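PDB 3H3E: metallo-beta-lactamase domain-containing protein from Thermotoga maritima, which binds zinc as a member of the metallo-beta-lactamase superfamily and is probably a metal-dependent hydrolase or transferase, its physiological substrate unknown. Local coordinates for residues L174-G179 with L190-T195. The protein carries 2 engineered substitutions. Residues are numbered along the deposited sequence; the frame is centred on the assembly and turned at random.
Sequences LVVITG and LDIAET
I192 meets the strand through two separate branches, one resting on V176 and the other on L174. Its long arm is extended, with CG1 anti to the carbonyl carbon (chi1 -66°) and the chain straight beyond it, and this carries CD1 to the valine. There the two side chains point at each other tip to tip: I192 CD1 lies 3.7 Å from V176 CG2 and equally near V176 CG1, so the methyl faces both prongs of the isopropyl group. The short branch behaves differently. I192 CG2 touches L174 CD1 at 3.7 Å, but here the side chains run past one another in opposite directions and meet alongside. Three buried apolar side chains thus make up the contact, which buries 124 Å² in total between the segments.

The two segments belong to a beta-alpha-beta unit, in which helix 185-193 connects strand 173-178 to the parallel strand 200-204 and packs against the sheet in which these two strands are neighbours. L174 and V176, two residues apart, point toward the helix from the same side of the strand. Neighbouring strands widen this apolar layer: I192 also touches V167 and I200, and V176 lies against T165. The unit is part of the metallo-beta-lactamase fold, and the contact itself lies away from the zinc site formed by H69, H71 and H182.

The polar interactions lie within segment 190-195 or lead from it to other parts of the chain, not to the strand. T195 OG1 donates to the carbonyl oxygen D191 O over 3.0 Å, tilted 26° from the carbonyl plane, while T195 N bonds to I192 O at 2.9 Å. The carboxylate of D191 forms a salt bridge with R139 and accepts a hydrogen bond from the backbone N of N137.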
loop_
_atom_site.group_PDB
_atom_site.type_symbol
_atom_site.label_atom_id
_atom_site.label_comp_id
_atom_site.label_asym_id
_atom_site.label_seq_id
_atom_site.Cartn_x
_atom_site.Cartn_y
_atom_site.Cartn_z
ATOM N N LEU A 174 2.175 14.253 7.862
ATOM C CA LEU A 174 1.719 13.451 6.743
ATOM C C LEU A 174 1.315 12.064 7.201
ATOM O O LEU A 174 1.952 11.476 8.071
ATOM C CB LEU A 174 2.830 13.336 5.691
ATOM C CG LEU A 174 3.363 14.610 5.046
ATOM C CD1 LEU A 174 4.555 14.268 4.144
ATOM C CD2 LEU A 174 2.281 15.328 4.249
ATOM N N VAL A 175 0.256 11.531 6.612
ATOM C CA VAL A 175 -0.031 10.119 6.790
ATOM C C VAL A 175 0.246 9.397 5.480
ATOM O O VAL A 175 -0.217 9.808 4.423
ATOM C CB VAL A 175 -1.452 9.867 7.266
ATOM C CG1 VAL A 175 -1.626 8.398 7.578
ATOM C CG2 VAL A 175 -1.744 10.725 8.512
ATOM N N VAL A 176 1.032 8.331 5.560
ATOM C CA VAL A 176 1.505 7.641 4.378
ATOM C C VAL A 176 0.931 6.241 4.366
ATOM O O VAL A 176 1.035 5.519 5.344
ATOM C CB VAL A 176 3.043 7.548 4.364
ATOM C CG1 VAL A 176 3.525 6.747 3.163
ATOM C CG2 VAL A 176 3.658 8.912 4.370
ATOM N N ILE A 177 0.305 5.870 3.256
ATOM C CA ILE A 177 -0.306 4.559 3.126
ATOM C C ILE A 177 0.287 3.815 1.942
ATOM O O ILE A 177 0.300 4.309 0.805
ATOM C CB ILE A 177 -1.836 4.644 3.025
ATOM C CG1 ILE A 177 -2.417 5.190 4.328
ATOM C CG2 ILE A 177 -2.429 3.264 2.787
ATOM C CD1 ILE A 177 -2.391 6.657 4.407
ATOM N N THR A 178 0.819 2.632 2.230
ATOM C CA THR A 178 1.567 1.882 1.234
ATOM C C THR A 178 1.035 0.465 1.208
ATOM O O THR A 178 0.552 -0.039 2.217
ATOM C CB THR A 178 3.091 1.929 1.495
ATOM O OG1 THR A 178 3.766 1.223 0.461
ATOM C CG2 THR A 178 3.443 1.306 2.813
ATOM N N GLY A 179 1.084 -0.161 0.040
ATOM C CA GLY A 179 0.546 -1.495 -0.126
ATOM C C GLY A 179 1.580 -2.532 0.225
ATOM O O GLY A 179 1.406 -3.290 1.162
ATOM N N LEU A 190 11.863 8.670 1.857
ATOM C CA LEU A 190 12.816 9.659 1.396
ATOM C C LEU A 190 12.269 10.398 0.186
ATOM O O LEU A 190 12.438 11.606 0.063
ATOM C CB LEU A 190 14.143 8.988 1.048
ATOM C CG LEU A 190 14.887 8.258 2.172
ATOM C CD1 LEU A 190 15.921 7.282 1.615
ATOM C CD2 LEU A 190 15.547 9.269 3.084
ATOM N N ASP A 191 11.614 9.684 -0.719
ATOM C CA ASP A 191 11.002 10.360 -1.856
ATOM C C ASP A 191 9.977 11.373 -1.361
ATOM O O ASP A 191 9.905 12.489 -1.859
ATOM C CB ASP A 191 10.371 9.367 -2.830
ATOM C CG ASP A 191 11.341 8.911 -3.917
ATOM O OD1 ASP A 191 12.569 8.959 -3.687
ATOM O OD2 ASP A 191 10.880 8.502 -5.009
ATOM N N ILE A 192 9.195 10.978 -0.362
ATOM C CA ILE A 192 8.202 11.853 0.250
ATOM C C ILE A 192 8.869 13.051 0.930
ATOM O O ILE A 192 8.508 14.193 0.695
ATOM C CB ILE A 192 7.364 11.058 1.242
ATOM C CG1 ILE A 192 6.546 10.015 0.483
ATOM C CG2 ILE A 192 6.474 11.959 2.028
ATOM C CD1 ILE A 192 5.800 9.089 1.363
ATOM N N ALA A 193 9.865 12.765 1.753
ATOM C CA ALA A 193 10.714 13.767 2.389
ATOM C C ALA A 193 11.304 14.849 1.456
ATOM O O ALA A 193 11.505 16.000 1.873
ATOM C CB ALA A 193 11.832 13.063 3.112
ATOM N N GLU A 194 11.605 14.476 0.214
ATOM C CA GLU A 194 12.179 15.418 -0.751
ATOM C C GLU A 194 11.111 16.278 -1.424
ATOM O O GLU A 194 11.440 17.257 -2.090
ATOM C CB GLU A 194 12.976 14.692 -1.839
ATOM C CG GLU A 194 13.965 13.650 -1.348
ATOM C CD GLU A 194 14.717 12.974 -2.489
ATOM O OE1 GLU A 194 14.181 12.939 -3.620
ATOM O OE2 GLU A 194 15.842 12.478 -2.259
ATOM N N THR A 195 9.843 15.904 -1.244
ATOM C CA THR A 195 8.721 16.483 -1.987
ATOM C C THR A 195 7.854 17.374 -1.098
ATOM O O THR A 195 7.348 18.408 -1.529
ATOM C CB THR A 195 7.811 15.358 -2.565
ATOM O OG1 THR A 195 8.548 14.546 -3.482
ATOM C CG2 THR A 195 6.615 15.938 -3.290
#